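Local coordinates for succinyl-CoA:3-ketoacid coenzyme A transferase subunit B (Helicobacter pylori, PDB 3RRL), which catalyses the transfer of coenzyme A from succinyl-CoA to a 3-oxo acid, giving a 3-oxoacyl-CoA and succinate, at residues M17-G22 and I38-E43. Sequence-based numbering, arbitrary orientation.
Sequences MYVNLG and IVFQSE
V19 and F40 stand side by side on one face of two neighbouring parallel strands, with V19 CB 3.8 Å from F40 CD1. L21 crosses the F40 side chain at a slant, its CD1 lying 3.8 Å from F40 CE1, while CG2 of I38 sits over one ring face, offset toward the rim. On the other face of the sheet, Y18 and V39 run alongside each other: with chi1 of Y18 at -64°, its CG is anti to the carbonyl carbon, and CD1 comes 3.6 Å from V39 CB. The parallel pairing is established by three backbone bonds, V39 N to M17 O, V19 N to V39 O and, shortest at 2.8 Å, Q41 N to V19 O. Beyond it the strands diverge, and a water bridges L21 N and Q41 O in place of a direct bond. N20 and Q41 then meet through their amides, whose planes are 55° apart: ND2 of N20 donates to OE1 of Q41 at 3.0 Å, with a bent N-H...O angle of 142°. A second water accepts from both N20 ND2 and the backbone N of E43, the predicted active-site residue. In the CoA-transferase fold this strand pair lies inside a larger mixed sheet, between strands 46-49 and 95-98. The chemistry thus passes from apolar packing to side-chain amides and water at the C-terminal ends, consistent with N20 holding, through that second water, the backbone N of E43.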
HETATM    1  N   MSE B  17       7.527  20.333  12.663  1.00 36.15           N
HETATM    2  CA  MSE B  17       8.251  19.189  12.145  1.00 34.10           C
HETATM    3  C   MSE B  17       7.554  17.884  12.458  1.00 37.77           C
HETATM    4  O   MSE B  17       6.834  17.766  13.454  1.00 39.45           O
HETATM    5  CB  MSE B  17       9.647  19.139  12.732  1.00 34.12           C
HETATM    6  CG  MSE B  17      10.613  20.093  12.079  1.00 39.19           C
HETATM    7 SE   MSE B  17      12.408  19.634  12.618  0.54 35.21          SE
HETATM    8  CE  MSE B  17      13.381  20.747  11.350  1.00 47.13           C
ATOM      9  N   TYR B  18       7.775  16.905  11.590  1.00 32.64           N
ATOM     10  CA  TYR B  18       7.422  15.532  11.882  1.00 26.76           C
ATOM     11  C   TYR B  18       8.736  14.815  12.165  1.00 31.03           C
ATOM     12  O   TYR B  18       9.653  14.846  11.346  1.00 33.20           O
ATOM     13  CB  TYR B  18       6.694  14.910  10.698  1.00 24.15           C
ATOM     14  CG  TYR B  18       5.357  15.565  10.396  1.00 27.25           C
ATOM     15  CD1 TYR B  18       4.184  15.122  11.007  1.00 28.90           C
ATOM     16  CD2 TYR B  18       5.268  16.626   9.500  1.00 28.59           C
ATOM     17  CE1 TYR B  18       2.949  15.717  10.728  1.00 31.38           C
ATOM     18  CE2 TYR B  18       4.043  17.222   9.212  1.00 29.76           C
ATOM     19  CZ  TYR B  18       2.892  16.768   9.831  1.00 32.96           C
ATOM     20  OH  TYR B  18       1.688  17.372   9.545  1.00 35.83           O
ATOM     21  N   VAL B  19       8.829  14.181  13.330  1.00 30.72           N
ATOM     22  CA  VAL B  19      10.102  13.673  13.819  1.00 30.80           C
ATOM     23  C   VAL B  19      10.009  12.221  14.246  1.00 29.69           C
ATOM     24  O   VAL B  19       9.015  11.795  14.838  1.00 27.13           O
ATOM     25  CB  VAL B  19      10.598  14.507  15.026  1.00 30.32           C
ATOM     26  CG1 VAL B  19      11.897  13.936  15.577  1.00 30.11           C
ATOM     27  CG2 VAL B  19      10.778  15.957  14.619  1.00 33.08           C
ATOM     28  N   ASN B  20      11.059  11.464  13.948  1.00 26.32           N
ATOM     29  CA  ASN B  20      11.175  10.110  14.456  1.00 28.52           C
ATOM     30  C   ASN B  20      12.407   9.947  15.338  1.00 33.63           C
ATOM     31  O   ASN B  20      13.531  10.212  14.907  1.00 33.50           O
ATOM     32  CB  ASN B  20      11.221   9.097  13.323  1.00 30.50           C
ATOM     33  CG  ASN B  20      11.298   7.676  13.837  1.00 33.12           C
ATOM     34  OD1 ASN B  20      12.321   7.255  14.393  1.00 31.34           O
ATOM     35  ND2 ASN B  20      10.205   6.928  13.671  1.00 28.11           N
ATOM     36  N   LEU B  21      12.186   9.516  16.574  1.00 34.67           N
ATOM     37  CA  LEU B  21      13.265   9.346  17.535  1.00 35.16           C
ATOM     38  C   LEU B  21      13.592   7.871  17.672  1.00 35.47           C
ATOM     39  O   LEU B  21      12.742   7.081  18.049  1.00 35.04           O
ATOM     40  CB  LEU B  21      12.855   9.904  18.895  1.00 35.88           C
ATOM     41  CG  LEU B  21      12.590  11.407  18.969  1.00 33.87           C
ATOM     42  CD1 LEU B  21      12.157  11.811  20.370  1.00 33.03           C
ATOM     43  CD2 LEU B  21      13.831  12.176  18.544  1.00 27.28           C
ATOM     44  N   GLY B  22      14.822   7.495  17.353  1.00 37.72           N
ATOM     45  CA  GLY B  22      15.226   6.111  17.498  1.00 40.84           C
ATOM     46  C   GLY B  22      15.338   5.754  18.965  1.00 45.35           C
ATOM     47  O   GLY B  22      15.369   6.633  19.826  1.00 44.56           O
ATOM     48  N   ILE B  38       5.116  19.656  17.715  1.00 49.80           N
ATOM     49  CA  ILE B  38       5.941  18.751  16.954  1.00 47.75           C
ATOM     50  C   ILE B  38       5.261  17.400  16.998  1.00 43.30           C
ATOM     51  O   ILE B  38       4.805  16.966  18.057  1.00 46.86           O
ATOM     52  CB  ILE B  38       7.354  18.651  17.552  1.00 50.53           C
ATOM     53  CG1 ILE B  38       8.247  19.719  16.930  1.00 53.68           C
ATOM     54  CG2 ILE B  38       7.953  17.271  17.320  1.00 50.12           C
ATOM     55  CD1 ILE B  38       9.703  19.547  17.245  1.00 54.60           C
ATOM     56  N   VAL B  39       5.184  16.735  15.855  1.00 35.49           N
ATOM     57  CA  VAL B  39       4.535  15.438  15.791  1.00 30.99           C
ATOM     58  C   VAL B  39       5.586  14.345  15.772  1.00 29.02           C
ATOM     59  O   VAL B  39       6.419  14.291  14.870  1.00 29.85           O
ATOM     60  CB  VAL B  39       3.642  15.330  14.549  1.00 33.58           C
ATOM     61  CG1 VAL B  39       2.944  13.983  14.520  1.00 36.16           C
ATOM     62  CG2 VAL B  39       2.628  16.468  14.538  1.00 31.31           C
ATOM     63  N   PHE B  40       5.564  13.484  16.781  1.00 27.53           N
ATOM     64  CA  PHE B  40       6.478  12.357  16.809  1.00 27.28           C
ATOM     65  C   PHE B  40       5.846  11.125  16.184  1.00 29.87           C
ATOM     66  O   PHE B  40       4.696  10.790  16.469  1.00 34.67           O
ATOM     67  CB  PHE B  40       6.950  12.080  18.237  1.00 33.41           C
ATOM     68  CG  PHE B  40       7.770  13.195  18.822  1.00 34.34           C
ATOM     69  CD1 PHE B  40       9.059  13.432  18.370  1.00 33.57           C
ATOM     70  CD2 PHE B  40       7.246  14.015  19.818  1.00 35.35           C
ATOM     71  CE1 PHE B  40       9.821  14.464  18.897  1.00 34.59           C
ATOM     72  CE2 PHE B  40       7.996  15.049  20.355  1.00 33.35           C
ATOM     73  CZ  PHE B  40       9.289  15.274  19.894  1.00 36.43           C
ATOM     74  N   GLN B  41       6.602  10.465  15.313  1.00 29.52           N
ATOM     75  CA  GLN B  41       6.119   9.295  14.601  1.00 29.46           C
ATOM     76  C   GLN B  41       6.697   8.038  15.232  1.00 30.16           C
ATOM     77  O   GLN B  41       7.867   8.009  15.597  1.00 29.45           O
ATOM     78  CB  GLN B  41       6.531   9.375  13.131  1.00 29.73           C
ATOM     79  CG  GLN B  41       5.757   8.449  12.200  1.00 30.98           C
ATOM     80  CD  GLN B  41       6.507   7.181  11.864  1.00 32.06           C
ATOM     81  OE1 GLN B  41       7.465   6.812  12.547  1.00 33.04           O
ATOM     82  NE2 GLN B  41       6.071   6.497  10.805  1.00 29.09           N
ATOM     83  N   SER B  42       5.871   7.007  15.373  1.00 28.68           N
ATOM     84  CA  SER B  42       6.340   5.725  15.880  1.00 28.59           C
ATOM     85  C   SER B  42       6.226   4.742  14.731  1.00 28.11           C
ATOM     86  O   SER B  42       5.176   4.656  14.086  1.00 31.42           O
ATOM     87  CB  SER B  42       5.490   5.277  17.071  1.00 30.87           C
ATOM     88  OG  SER B  42       6.124   4.244  17.808  1.00 30.81           O
ATOM     89  N   GLU B  43       7.308   4.022  14.454  1.00 25.87           N
ATOM     90  CA  GLU B  43       7.397   3.222  13.230  1.00 30.55           C
ATOM     91  C   GLU B  43       6.437   2.033  13.228  1.00 27.71           C
ATOM     92  O   GLU B  43       6.221   1.389  12.199  1.00 23.26           O
ATOM     93  CB  GLU B  43       8.833   2.741  13.018  1.00 37.31           C
ATOM     94  CG  GLU B  43       9.307   1.767  14.067  1.00 50.16           C
ATOM     95  CD  GLU B  43      10.796   1.879  14.333  1.00 60.74           C
ATOM     96  OE1 GLU B  43      11.417   2.833  13.819  1.00 66.48           O
ATOM     97  OE2 GLU B  43      11.343   1.017  15.055  1.00 61.97           O
TER
HETATM   98  O   HOH W   1       9.947   4.523  15.735  1.00 29.67           O
HETATM   99  O   HOH W   2       9.484   9.157  17.453  1.00 35.34           O